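PDB 7NED: urocanate hydratase from Paenibacillus sp. Soil724D2, which probably catalyses the hydration of thiourocanate in bacterial ergothioneine breakdown, with NAD+ as cofactor, and also binds urocanate. Local coordinates for residues V59-E64 and E69-Q74; Y109-Q112 and L116-W119; G134-T139 and A381-L386; E240-G245 and K304-I309; R522-G527 and I540-T545. All coordinates share one frame; numbering follows the deposited sequence.

How the contacts relate
Contact 3 is the buried one of the five: it joins a helix of the Rossmann-like region, beside bound urocanate, to a helix of the C-terminal region through an amide-indole stack. Contact 4, at the surface, relies instead on an arginine, a helix-end carbonyl and water; its Ile-309 packs against helix 133-150, the helix that contributes residues 134-139 to contact 3. Contacts 1, 2 and 5 are partly buried and all meet the second subunit, combining apolar packing with water bridges. Contacts 1 and 2 touch through Gln-74 and Leu-116. Contacts 1 and 5 come together between subunits, where Glu-69 pairs with Arg-541 and Leu-71 packs on Ile-543 of the other chain.

Contact 1 (V59-E64 and E69-Q74)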
# COMPACT_ATOMS: atom_id res chain seq x y z
N VAL A 59 -12.17 13.47 -17.08
CA VAL A 59 -12.50 14.87 -17.36
C VAL A 59 -13.97 15.14 -17.11
O VAL A 59 -14.33 16.11 -16.43
CB VAL A 59 -12.06 15.25 -18.79
CG1 VAL A 59 -12.60 16.64 -19.16
CG2 VAL A 59 -10.55 15.25 -18.87
N ARG A 60 -14.86 14.30 -17.67
CA ARG A 60 -16.30 14.46 -17.41
C ARG A 60 -16.59 14.46 -15.92
O ARG A 60 -17.33 15.32 -15.41
CB ARG A 60 -17.11 13.36 -18.10
CG ARG A 60 -17.22 13.50 -19.60
CD ARG A 60 -18.23 12.50 -20.18
NE ARG A 60 -17.83 11.12 -19.94
CZ ARG A 60 -17.06 10.40 -20.76
NH1 ARG A 60 -16.61 10.91 -21.91
NH2 ARG A 60 -16.78 9.14 -20.43
N THR A 61 -16.03 13.49 -15.20
CA THR A 61 -16.33 13.39 -13.77
C THR A 61 -15.89 14.64 -13.01
O THR A 61 -16.63 15.13 -12.15
CB THR A 61 -15.65 12.17 -13.18
OG1 THR A 61 -16.09 10.99 -13.87
CG2 THR A 61 -16.02 12.05 -11.68
N LEU A 62 -14.69 15.16 -13.30
CA LEU A 62 -14.21 16.33 -12.58
C LEU A 62 -15.08 17.56 -12.83
O LEU A 62 -15.20 18.41 -11.96
CB LEU A 62 -12.76 16.68 -12.97
CG LEU A 62 -11.69 15.84 -12.27
CD1 LEU A 62 -10.34 16.05 -12.92
CD2 LEU A 62 -11.65 16.23 -10.82
N LYS A 63 -15.63 17.68 -14.03
CA LYS A 63 -16.47 18.83 -14.34
C LYS A 63 -17.78 18.84 -13.54
O LYS A 63 -18.31 19.85 -13.33
CB LYS A 63 -16.73 18.97 -15.82
CG LYS A 63 -15.51 19.32 -16.63
CD LYS A 63 -15.78 19.21 -18.12
CE LYS A 63 -14.58 19.49 -18.97
NZ LYS A 63 -14.79 19.22 -20.40
N GLU A 64 -18.24 17.69 -13.08
CA GLU A 64 -19.46 17.59 -12.31
C GLU A 64 -19.31 17.25 -10.82
O GLU A 64 -20.23 17.26 -10.10
CB GLU A 64 -20.42 16.61 -12.96
CG GLU A 64 -20.79 16.98 -14.38
CD GLU A 64 -21.42 15.85 -15.11
OE1 GLU A 64 -22.09 15.05 -14.46
OE2 GLU A 64 -21.21 15.70 -16.31
N GLU A 69 -17.63 15.18 -2.50
CA GLU A 69 -17.53 13.88 -3.13
C GLU A 69 -16.08 13.50 -3.32
O GLU A 69 -15.17 14.36 -3.30
CB GLU A 69 -18.26 13.86 -4.48
CG GLU A 69 -19.78 14.09 -4.29
CD GLU A 69 -20.54 14.20 -5.60
OE1 GLU A 69 -19.94 14.55 -6.65
OE2 GLU A 69 -21.78 13.93 -5.58
N THR A 70 -15.86 12.20 -3.48
CA THR A 70 -14.53 11.70 -3.81
C THR A 70 -14.63 10.80 -5.03
O THR A 70 -15.42 9.84 -5.05
CB THR A 70 -13.92 10.93 -2.63
OG1 THR A 70 -13.85 11.80 -1.49
CG2 THR A 70 -12.52 10.40 -3.00
N LEU A 71 -13.82 11.10 -6.03
CA LEU A 71 -13.61 10.24 -7.19
C LEU A 71 -12.50 9.24 -6.88
O LEU A 71 -11.40 9.63 -6.45
CB LEU A 71 -13.24 11.09 -8.42
CG LEU A 71 -12.58 10.40 -9.62
CD1 LEU A 71 -13.52 9.32 -10.24
CD2 LEU A 71 -12.17 11.41 -10.68
N VAL A 72 -12.76 7.98 -7.13
CA VAL A 72 -11.77 6.92 -6.93
C VAL A 72 -11.16 6.56 -8.27
O VAL A 72 -11.89 6.21 -9.21
CB VAL A 72 -12.40 5.69 -6.28
CG1 VAL A 72 -11.49 4.51 -6.46
CG2 VAL A 72 -12.70 5.99 -4.79
N ILE A 73 -9.84 6.65 -8.37
CA ILE A 73 -9.13 6.28 -9.59
C ILE A 73 -8.23 5.08 -9.26
O ILE A 73 -7.51 5.08 -8.25
CB ILE A 73 -8.33 7.47 -10.17
CG1 ILE A 73 -9.31 8.46 -10.82
CG2 ILE A 73 -7.27 6.99 -11.22
CD1 ILE A 73 -8.67 9.83 -11.10
N GLN A 74 -8.24 4.07 -10.14
CA GLN A 74 -7.51 2.83 -9.92
C GLN A 74 -6.63 2.57 -11.14
O GLN A 74 -7.15 2.38 -12.25
CB GLN A 74 -8.49 1.67 -9.67
CG GLN A 74 -7.87 0.30 -9.43
CD GLN A 74 -7.81 -0.55 -10.70
OE1 GLN A 74 -8.72 -0.52 -11.54
NE2 GLN A 74 -6.74 -1.34 -10.83
O HOH W 1 -20.77 14.30 -9.01
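Thr-61 lays its methyl group against the forked end of Leu-71, with CG2 lying 4.0 Å from CD1 of the leucine and equally far from CD2. The threonine methyl therefore sits against both branches, and the two side chains approach at a slant. Its placement follows from the first torsion: CG2 is anti to the backbone N, while OG1 (chi1 -58°) lies beside that N and turns back along the helix to the carbonyl of Ala-57. The hydroxyl is thus engaged within its own helix, and the methyl is what the strand meets. Leu-71 sends CG anti to its own N (chi1 163°), which carries both methyls toward the helix.

At the end of the contact nearer the connecting loop the chemistry becomes polar. A water lies between the carbonyl O of Glu-64 and the carboxylate of Glu-69 as donor to both, 3.2 Å from Glu-64 O. Its distance to Glu-69 OE1 is 2.5 Å. The same OE1 also accepts from the backbone N of Glu-66, and the other carboxylate oxygen pairs with Arg-541 of the second subunit.

The arrangement sets helix 52-64 against strand 69-74, which runs between strands 77-83 and 91-95 in the mixed sheet. Ile-543 of the second subunit packs on both Thr-61 and Leu-71, extending the apolar patch across the dimer interface. The water links two acceptors that cannot bond to each other, Glu-64 O also taking a bond from Lys-15, so direct attraction between helix and strand here is van der Waals contact among methyl groups.

Contact 2 (Y109-Q112 and L116-W119); sequences YRLQ and LLIW
Leu-111 provides the main apolar surface, meeting two leucines of the following loop. Its CD2 is 3.7 Å from CD1 of Leu-116, and its CB lies 3.7 Å from CD2 of Leu-117. Leu-117 holds CG in the crowded position between its N and carbonyl carbon (chi1 59°), which brings both methyls back to the helix, CD2 at Leu-111 and CD1 beside Gln-112. An alanine in place of Leu-117 would lose those methyls and is likely to open a gap beside Leu-111 and Phe-108.

One direct hydrogen bond joins the segments: Leu-116 N donates to Leu-111 O at 3.0 Å, with an N-H...O angle of 162°.

Water makes the other polar links. One molecule accepts from Trp-119 N and donates to Gln-112 OE1 at 2.7 Å, the extended glutamine chain carrying its amide along the loop, where OE1 also touches CD1 of Ile-118. A second donates to Gln-112 O and to Leu-117 O.

Leu-111, Leu-116 and Leu-117 also pack on the second subunit. A backbone bond spanning five residues is typical of a helix C-terminus, here that of helix 105-113, from which the chain turns back and runs on toward Leu-122 and Thr-123 of the urocanate pocket.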
# COMPACT_ATOMS: atom_id res chain seq x y z
N TYR A 109 4.13 -5.97 -17.65
CA TYR A 109 3.86 -5.81 -19.08
C TYR A 109 2.63 -6.59 -19.49
O TYR A 109 1.83 -6.13 -20.30
CB TYR A 109 5.06 -6.26 -19.91
CG TYR A 109 6.31 -5.43 -19.67
CD1 TYR A 109 6.25 -4.04 -19.74
CD2 TYR A 109 7.51 -6.02 -19.30
CE1 TYR A 109 7.39 -3.26 -19.52
CE2 TYR A 109 8.66 -5.24 -19.05
CZ TYR A 109 8.58 -3.88 -19.14
OH TYR A 109 9.71 -3.11 -18.92
N ARG A 110 2.52 -7.82 -19.00
CA ARG A 110 1.37 -8.66 -19.32
C ARG A 110 0.07 -8.00 -18.87
O ARG A 110 -0.91 -7.92 -19.63
CB ARG A 110 1.56 -10.05 -18.69
N LEU A 111 0.06 -7.46 -17.65
CA LEU A 111 -1.15 -6.81 -17.17
C LEU A 111 -1.41 -5.50 -17.90
O LEU A 111 -2.57 -5.14 -18.15
CB LEU A 111 -1.08 -6.57 -15.67
CG LEU A 111 -1.09 -7.84 -14.81
CD1 LEU A 111 -0.72 -7.53 -13.35
CD2 LEU A 111 -2.45 -8.53 -14.89
N GLN A 112 -0.36 -4.74 -18.24
CA GLN A 112 -0.60 -3.54 -19.04
C GLN A 112 -1.15 -3.91 -20.42
O GLN A 112 -2.12 -3.31 -20.88
CB GLN A 112 0.66 -2.70 -19.15
CG GLN A 112 0.45 -1.51 -20.07
CD GLN A 112 1.64 -0.61 -20.18
OE1 GLN A 112 1.55 0.59 -19.91
NE2 GLN A 112 2.78 -1.18 -20.59
N LEU A 116 -5.23 -3.86 -17.75
CA LEU A 116 -5.57 -3.85 -16.32
C LEU A 116 -4.81 -2.81 -15.50
O LEU A 116 -5.24 -2.47 -14.38
CB LEU A 116 -5.32 -5.24 -15.72
CG LEU A 116 -6.39 -6.28 -16.16
CD1 LEU A 116 -5.92 -7.65 -15.71
CD2 LEU A 116 -7.74 -6.01 -15.49
N LEU A 117 -3.71 -2.26 -16.01
CA LEU A 117 -3.00 -1.26 -15.22
C LEU A 117 -2.11 -0.41 -16.12
O LEU A 117 -1.96 -0.67 -17.32
CB LEU A 117 -2.19 -1.89 -14.09
CG LEU A 117 -1.15 -2.88 -14.62
CD1 LEU A 117 0.08 -2.22 -15.12
CD2 LEU A 117 -0.73 -3.67 -13.36
N ILE A 118 -1.52 0.61 -15.51
CA ILE A 118 -0.66 1.51 -16.25
C ILE A 118 0.42 1.72 -15.16
O ILE A 118 0.18 1.45 -13.98
CB ILE A 118 -1.51 2.78 -16.54
CG1 ILE A 118 -0.94 3.58 -17.57
CG2 ILE A 118 -1.54 3.71 -15.32
CD1 ILE A 118 -1.14 2.58 -18.75
N TRP A 119 1.63 2.10 -15.53
CA TRP A 119 2.57 2.65 -14.52
C TRP A 119 2.33 4.14 -14.39
O TRP A 119 2.27 4.84 -15.40
CB TRP A 119 4.04 2.44 -14.89
CG TRP A 119 5.03 2.97 -13.86
CD1 TRP A 119 4.99 2.77 -12.51
CD2 TRP A 119 6.20 3.76 -14.12
NE1 TRP A 119 6.07 3.39 -11.91
CE2 TRP A 119 6.82 4.00 -12.87
CE3 TRP A 119 6.76 4.31 -15.27
CZ2 TRP A 119 7.97 4.77 -12.75
CZ3 TRP A 119 7.91 5.07 -15.15
CH2 TRP A 119 8.51 5.28 -13.90
O HOH W 2 2.52 2.40 -18.13
O HOH W 3 -3.39 -1.04 -19.84

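Contact 3 (G134-T139 and A381-L386). With URO ((2E)-3-(1H-imidazol-4-yl)acrylic acid), chain B.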
# COMPACT_ATOMS: atom_id res chain seq x y z
N GLY A 134 10.56 20.30 -12.27
CA GLY A 134 10.25 19.57 -11.05
C GLY A 134 11.47 18.95 -10.41
O GLY A 134 11.56 18.88 -9.17
N VAL A 135 12.45 18.53 -11.22
CA VAL A 135 13.62 17.84 -10.71
C VAL A 135 14.86 18.73 -10.70
O VAL A 135 15.91 18.31 -10.21
CB VAL A 135 13.88 16.54 -11.52
CG1 VAL A 135 14.48 16.86 -12.90
CG2 VAL A 135 14.78 15.57 -10.75
N ILE A 136 14.78 19.95 -11.22
CA ILE A 136 16.04 20.66 -11.46
C ILE A 136 16.70 21.08 -10.15
O ILE A 136 17.93 21.01 -10.02
CB ILE A 136 15.85 21.84 -12.43
CG1 ILE A 136 17.22 22.42 -12.80
CG2 ILE A 136 14.99 22.93 -11.85
CD1 ILE A 136 17.11 23.58 -13.73
N GLN A 137 15.93 21.47 -9.12
CA GLN A 137 16.61 21.88 -7.89
C GLN A 137 17.26 20.70 -7.18
O GLN A 137 18.33 20.85 -6.59
CB GLN A 137 15.68 22.58 -6.89
CG GLN A 137 16.53 23.08 -5.70
CD GLN A 137 15.79 23.95 -4.67
OE1 GLN A 137 14.59 24.18 -4.77
NE2 GLN A 137 16.53 24.42 -3.67
N GLY A 138 16.60 19.55 -7.20
CA GLY A 138 17.22 18.34 -6.64
C GLY A 138 18.56 18.05 -7.27
O GLY A 138 19.56 17.82 -6.59
N THR A 139 18.62 18.09 -8.59
CA THR A 139 19.87 17.80 -9.28
C THR A 139 20.92 18.86 -8.96
O THR A 139 22.11 18.55 -8.74
CB THR A 139 19.60 17.73 -10.78
OG1 THR A 139 18.53 16.79 -11.01
CG2 THR A 139 20.85 17.29 -11.55
N ALA A 381 16.85 31.27 -0.96
CA ALA A 381 16.98 32.59 -1.58
C ALA A 381 17.84 32.53 -2.84
O ALA A 381 17.47 33.07 -3.89
CB ALA A 381 17.57 33.60 -0.59
N ASN A 382 18.99 31.86 -2.75
CA ASN A 382 19.81 31.60 -3.92
C ASN A 382 19.02 30.86 -5.00
O ASN A 382 19.04 31.25 -6.17
CB ASN A 382 21.05 30.79 -3.53
CG ASN A 382 21.86 30.29 -4.74
OD1 ASN A 382 21.94 29.06 -5.00
ND2 ASN A 382 22.43 31.23 -5.50
N TRP A 383 18.31 29.79 -4.61
CA TRP A 383 17.63 28.98 -5.62
C TRP A 383 16.56 29.79 -6.35
O TRP A 383 16.46 29.75 -7.59
CB TRP A 383 16.99 27.72 -4.97
CG TRP A 383 16.17 27.11 -6.00
CD1 TRP A 383 14.80 27.08 -6.06
CD2 TRP A 383 16.63 26.51 -7.20
NE1 TRP A 383 14.38 26.48 -7.23
CE2 TRP A 383 15.50 26.12 -7.95
CE3 TRP A 383 17.91 26.27 -7.73
CZ2 TRP A 383 15.60 25.50 -9.18
CZ3 TRP A 383 18.01 25.64 -8.96
CH2 TRP A 383 16.86 25.28 -9.68
N ILE A 384 15.75 30.54 -5.62
CA ILE A 384 14.65 31.29 -6.24
C ILE A 384 15.21 32.34 -7.20
O ILE A 384 14.71 32.51 -8.33
CB ILE A 384 13.74 31.89 -5.15
CG1 ILE A 384 12.97 30.74 -4.45
CG2 ILE A 384 12.77 32.93 -5.71
CD1 ILE A 384 12.05 29.89 -5.41
N ARG A 385 16.27 33.03 -6.80
CA ARG A 385 16.88 34.00 -7.72
C ARG A 385 17.30 33.31 -9.01
O ARG A 385 17.00 33.79 -10.12
CB ARG A 385 18.09 34.68 -7.07
CG ARG A 385 17.66 35.65 -5.99
CD ARG A 385 18.80 36.56 -5.48
NE ARG A 385 18.17 37.47 -4.54
CZ ARG A 385 18.18 37.30 -3.23
NH1 ARG A 385 18.85 36.27 -2.72
NH2 ARG A 385 17.56 38.15 -2.42
N LEU A 386 17.96 32.16 -8.88
CA LEU A 386 18.43 31.44 -10.05
C LEU A 386 17.27 30.97 -10.91
O LEU A 386 17.29 31.10 -12.14
CB LEU A 386 19.30 30.27 -9.62
CG LEU A 386 20.70 30.57 -9.05
CD1 LEU A 386 21.32 29.25 -8.63
CD2 LEU A 386 21.59 31.34 -10.01
OAA URO B . 9.48 15.80 -10.38
CAI URO B . 8.65 14.96 -10.94
OAB URO B . 7.61 15.28 -11.37
CAC URO B . 8.99 13.53 -10.99
CAD URO B . 10.13 13.12 -10.48
CAJ URO B . 10.29 11.72 -10.63
CAF URO B . 11.44 11.00 -10.50
NAH URO B . 11.24 9.70 -10.89
CAE URO B . 9.97 9.64 -11.24
NAG URO B . 9.36 10.84 -11.10
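Gln-137 lies along one face of the Trp-383 indole, its whole side chain spread over the ring system. CG is anti to the backbone N (chi1 -175°) and the chain continues extended, so that CB, CG and the amide pass in turn across the rings. CB stands over the six-membered ring, 3.8 Å from its centroid, in a CH-pi contact; CG is 3.7 Å above the indole plane, over its centre. The amide reaches the five-membered ring and stacks there with its plane only 14° from that of the indole, CD being 3.4 Å from CG of Trp-383 and OE1 3.2 Å from CD1. Trp-383 likewise has CG anti to its N (chi1 171°), which extends the ring from helix 378-390 toward helix 133-150. Ile-136 closes on the ring from a different side: its CG2 lies at the edge, near the ring plane, 3.7 Å from CH2 of the tryptophan.

The two helices belong to different regions, the Rossmann-like and the C-terminal, and a third element binds the polar ends of both partners: the indole NE1 bonds to the carbonyl of Ile-400, and OE1 of Gln-137 accepts from the backbone N of Trp-402. Two residues before Ile-136, Gly-134 borders the urocanate pocket, its C 3.7 Å from OAA of urocanate, where a beta-carbon would probably collide with that oxygen.

OE1 and NE1 each bond elsewhere and face each other at a poor angle, so the pair meets by flat stacking and CH-pi contact, with NE1 and OE1 bonded to the backbone at the end of strand 398-400 and just beyond it, and NE2 only weakly to Glu-141.

Contact 4 (E240-G245 and K304-I309); sequences ELVRRG and KKRGAI
The Arg-306 guanidinium has the CG1 methyl of Val-242 over one face, 3.7 Å from NH1, while its edge takes oxygen atoms in plane: the carbonyl O of Val-242 and two waters. NH1 donates to Val-242 O at 2.8 Å with an N-H...O angle of 155°, reaching the oxygen in the carbonyl plane on a lone pair. One water accepts from NH2 at 2.6 Å and donates to the same Val-242 O; the other accepts from NH1 and makes a weak bond to Leu-241 O. An extended chain from CG to NE carries the group across, and NE forms a salt bridge with Glu-302 one turn back.

Both helices of this part of the Rossmann-like region, 234-243 and 282-305, end in Schellman motifs, with Gly-245 and Gly-307 at positive phi. In the first, Gly-245 N bonds to Val-242 O at 3.1 Å, so this carbonyl serves the cap and the arginine together. A positive group at the C-terminal end of helix 234-243 is probably favoured by the partial negative charge of that helix end.

On the same helix, the Arg-243 guanidinium grips Glu-240 side-on, NE to OE2 at 2.8 Å and NH2 to OE1. Arg-244 NE meets OE1 as well, 2.8 Å away, arriving from the same face of the carboxylate as Arg-243 NH2. Arg-244 has a second acidic partner in Asp-210.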
# COMPACT_ATOMS: atom_id res chain seq x y z
N GLU A 240 34.28 4.93 -24.61
CA GLU A 240 35.25 5.66 -25.42
C GLU A 240 36.03 6.67 -24.57
O GLU A 240 37.24 6.83 -24.76
CB GLU A 240 34.54 6.33 -26.59
CG GLU A 240 35.40 7.28 -27.39
CD GLU A 240 36.45 6.56 -28.22
OE1 GLU A 240 37.20 7.26 -28.93
OE2 GLU A 240 36.51 5.31 -28.18
N LEU A 241 35.38 7.34 -23.63
CA LEU A 241 36.13 8.24 -22.76
C LEU A 241 37.11 7.45 -21.91
O LEU A 241 38.22 7.91 -21.63
CB LEU A 241 35.18 9.04 -21.88
CG LEU A 241 34.21 9.92 -22.65
CD1 LEU A 241 33.24 10.55 -21.66
CD2 LEU A 241 35.01 11.01 -23.39
N VAL A 242 36.72 6.25 -21.49
CA VAL A 242 37.63 5.39 -20.76
C VAL A 242 38.81 5.01 -21.65
O VAL A 242 39.96 4.98 -21.20
CB VAL A 242 36.88 4.15 -20.26
CG1 VAL A 242 37.85 3.13 -19.72
CG2 VAL A 242 35.83 4.55 -19.22
N ARG A 243 38.53 4.70 -22.90
CA ARG A 243 39.60 4.39 -23.84
C ARG A 243 40.57 5.57 -23.97
O ARG A 243 41.79 5.39 -23.93
CB ARG A 243 38.99 4.01 -25.19
CG ARG A 243 39.90 3.21 -26.11
CD ARG A 243 39.28 2.99 -27.48
NE ARG A 243 39.10 4.26 -28.20
CZ ARG A 243 40.10 4.99 -28.69
NH1 ARG A 243 41.35 4.57 -28.53
NH2 ARG A 243 39.85 6.13 -29.32
N ARG A 244 40.03 6.77 -24.14
CA ARG A 244 40.85 7.96 -24.30
C ARG A 244 41.51 8.42 -23.02
O ARG A 244 42.22 9.43 -23.07
CB ARG A 244 40.02 9.10 -24.87
CG ARG A 244 39.42 8.79 -26.21
CD ARG A 244 38.79 10.03 -26.77
NE ARG A 244 38.05 9.76 -27.98
CZ ARG A 244 37.71 10.69 -28.85
NH1 ARG A 244 38.08 11.95 -28.62
NH2 ARG A 244 37.04 10.39 -29.96
N GLY A 245 41.31 7.72 -21.90
CA GLY A 245 41.85 8.14 -20.61
C GLY A 245 41.32 9.47 -20.11
O GLY A 245 41.98 10.14 -19.32
N LYS A 304 35.19 5.77 -11.96
CA LYS A 304 35.23 5.91 -10.50
C LYS A 304 36.61 5.57 -9.95
O LYS A 304 37.11 6.26 -9.06
CB LYS A 304 34.19 5.02 -9.87
CG LYS A 304 34.30 4.91 -8.35
CD LYS A 304 33.11 4.09 -7.75
CE LYS A 304 33.22 3.94 -6.24
NZ LYS A 304 33.26 5.29 -5.63
N LYS A 305 37.22 4.52 -10.48
CA LYS A 305 38.54 4.11 -10.03
C LYS A 305 39.63 5.09 -10.47
O LYS A 305 40.67 5.19 -9.79
CB LYS A 305 38.81 2.70 -10.49
N ARG A 306 39.40 5.81 -11.54
CA ARG A 306 40.35 6.85 -11.94
C ARG A 306 40.09 8.18 -11.25
O ARG A 306 40.75 9.18 -11.57
CB ARG A 306 40.34 7.01 -13.46
CG ARG A 306 40.51 5.67 -14.16
CD ARG A 306 40.47 5.81 -15.67
NE ARG A 306 40.92 4.57 -16.29
CZ ARG A 306 40.98 4.35 -17.60
NH1 ARG A 306 40.61 5.29 -18.47
NH2 ARG A 306 41.42 3.18 -18.03
N GLY A 307 39.17 8.22 -10.29
CA GLY A 307 38.98 9.38 -9.44
C GLY A 307 37.71 10.19 -9.66
O GLY A 307 37.50 11.16 -8.93
N ALA A 308 36.87 9.82 -10.62
CA ALA A 308 35.61 10.54 -10.80
C ALA A 308 34.70 10.31 -9.60
O ALA A 308 34.75 9.26 -8.96
CB ALA A 308 34.90 10.07 -12.08
N ILE A 309 33.90 11.32 -9.28
CA ILE A 309 32.80 11.15 -8.35
C ILE A 309 31.64 10.58 -9.18
O ILE A 309 31.07 11.29 -10.02
CB ILE A 309 32.41 12.47 -7.67
CG1 ILE A 309 33.60 13.10 -6.94
CG2 ILE A 309 31.25 12.24 -6.69
CD1 ILE A 309 34.28 12.17 -5.97
O HOH W 4 39.17 7.89 -18.32
O HOH W 5 41.84 2.57 -20.50

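Contact 5 (R522-G527 and I540-T545)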
# COMPACT_ATOMS: atom_id res chain seq x y z
N ARG A 522 9.83 9.73 10.31
CA ARG A 522 10.32 8.51 9.67
C ARG A 522 11.84 8.41 9.78
O ARG A 522 12.38 7.32 10.03
CB ARG A 522 9.88 8.48 8.20
CG ARG A 522 10.15 7.17 7.51
CD ARG A 522 11.52 7.16 6.80
NE ARG A 522 11.75 5.82 6.28
CZ ARG A 522 12.24 4.83 7.01
NH1 ARG A 522 12.57 5.04 8.29
NH2 ARG A 522 12.40 3.62 6.47
N TYR A 523 12.55 9.52 9.56
CA TYR A 523 14.00 9.52 9.70
C TYR A 523 14.40 9.55 11.17
O TYR A 523 15.40 8.93 11.55
CB TYR A 523 14.63 10.69 8.90
CG TYR A 523 14.61 10.31 7.45
CD1 TYR A 523 15.66 9.59 6.91
CD2 TYR A 523 13.45 10.48 6.68
CE1 TYR A 523 15.61 9.12 5.60
CE2 TYR A 523 13.39 10.01 5.37
CZ TYR A 523 14.47 9.32 4.84
OH TYR A 523 14.45 8.85 3.54
N ALA A 524 13.63 10.21 12.03
CA ALA A 524 13.92 10.13 13.46
C ALA A 524 13.85 8.70 13.95
O ALA A 524 14.74 8.23 14.68
CB ALA A 524 12.95 11.01 14.25
N ASP A 525 12.81 7.96 13.52
CA ASP A 525 12.67 6.56 13.90
C ASP A 525 13.88 5.75 13.47
O ASP A 525 14.26 4.80 14.15
CB ASP A 525 11.42 5.96 13.28
CG ASP A 525 11.22 4.53 13.71
OD1 ASP A 525 10.71 4.34 14.84
OD2 ASP A 525 11.59 3.60 12.94
N ALA A 526 14.46 6.08 12.32
CA ALA A 526 15.60 5.29 11.89
C ALA A 526 16.89 5.68 12.59
O ALA A 526 17.93 5.07 12.33
CB ALA A 526 15.80 5.40 10.37
N GLY A 527 16.86 6.70 13.44
CA GLY A 527 18.01 7.04 14.26
C GLY A 527 18.80 8.23 13.77
O GLY A 527 19.92 8.44 14.24
N ILE A 540 7.57 18.54 17.16
CA ILE A 540 6.85 17.42 16.58
C ILE A 540 6.64 16.37 17.66
O ILE A 540 7.56 16.07 18.43
CB ILE A 540 7.63 16.85 15.39
CG1 ILE A 540 7.96 17.98 14.40
CG2 ILE A 540 6.78 15.73 14.72
CD1 ILE A 540 8.77 17.55 13.12
N ARG A 541 5.45 15.80 17.72
CA ARG A 541 5.13 14.91 18.85
C ARG A 541 5.57 13.49 18.50
O ARG A 541 4.80 12.63 18.08
CB ARG A 541 3.66 15.02 19.20
CG ARG A 541 3.31 16.44 19.58
CD ARG A 541 1.83 16.63 19.86
NE ARG A 541 1.46 15.81 21.00
CZ ARG A 541 0.20 15.60 21.39
NH1 ARG A 541 -0.80 16.14 20.70
NH2 ARG A 541 -0.04 14.85 22.46
N TRP A 542 6.87 13.26 18.67
CA TRP A 542 7.48 11.96 18.49
C TRP A 542 7.26 11.11 19.75
O TRP A 542 7.72 11.46 20.83
CB TRP A 542 8.97 12.16 18.21
CG TRP A 542 9.75 10.96 17.82
CD1 TRP A 542 9.26 9.77 17.41
CD2 TRP A 542 11.18 10.84 17.83
NE1 TRP A 542 10.30 8.90 17.14
CE2 TRP A 542 11.48 9.53 17.41
CE3 TRP A 542 12.23 11.71 18.16
CZ2 TRP A 542 12.79 9.06 17.31
CZ3 TRP A 542 13.54 11.25 18.04
CH2 TRP A 542 13.81 9.96 17.61
N ILE A 543 6.57 9.99 19.60
CA ILE A 543 6.30 9.11 20.75
C ILE A 543 7.55 8.31 21.12
O ILE A 543 8.20 7.70 20.26
CB ILE A 543 5.12 8.18 20.43
CG1 ILE A 543 3.89 9.03 20.15
CG2 ILE A 543 4.91 7.21 21.58
CD1 ILE A 543 2.61 8.21 19.77
N LYS A 544 7.87 8.28 22.41
CA LYS A 544 9.00 7.51 22.92
C LYS A 544 8.46 6.24 23.57
O LYS A 544 7.51 6.31 24.34
CB LYS A 544 9.77 8.33 23.95
CG LYS A 544 10.30 9.60 23.39
CD LYS A 544 11.30 9.23 22.34
CE LYS A 544 11.72 10.39 21.48
NZ LYS A 544 12.72 9.77 20.58
N THR A 545 9.10 5.14 23.27
CA THR A 545 8.69 3.87 23.78
C THR A 545 9.70 3.17 24.66
O THR A 545 9.32 2.40 25.47
CB THR A 545 8.35 2.90 22.66
OG1 THR A 545 9.55 2.48 22.02
CG2 THR A 545 7.47 3.52 21.68
O HOH W 6 9.97 6.17 16.48
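Ala-524 presses its CB onto one face of the Trp-542 indole, 3.6 Å from the centroid of the six-membered ring and only 10° off the ring normal, a CH-pi contact. This is the close-packed part. The carbonyl O of Ala-524 adds to it, 3.4 Å from CZ2 of the tryptophan, and CE of Lys-544 lies over the opposite face, so the ring is held between the helix and its own chain. With CG anti to the backbone N (chi1 -172°), the indole projects from the tail toward helix 502-525, where it also packs on Leu-521; Ala-532 and Val-535 of helix 529-538 touch it too.

Along the NE1 edge the fit is looser and water fills in. A water in the ring plane accepts from Trp-542 NE1 at 2.8 Å and donates to Asp-525 OD1 at 2.6 Å; the Asp-525 side chain itself makes no direct contact with the tail. That carboxylate oxygen has its stronger partner in Lys-77 of the second subunit. Replacing Trp-542 by a leucine would probably leave the Ala-524 methyl without its flat cover and the bridging water without its N-H donor.

The Ala-524 carbonyl is already used by the helix end: Gly-527 N bonds to Ala-524 O at 2.9 Å, and Gly-527 has positive phi. Before the ring, Arg-541 sits at the centre of an inverse gamma turn, and Ile-79 of the second subunit packs on Trp-542 itself. The arrangement is that of a Schellman-capped helix end with the C-terminal tail packed against its last turn, both meeting the second subunit.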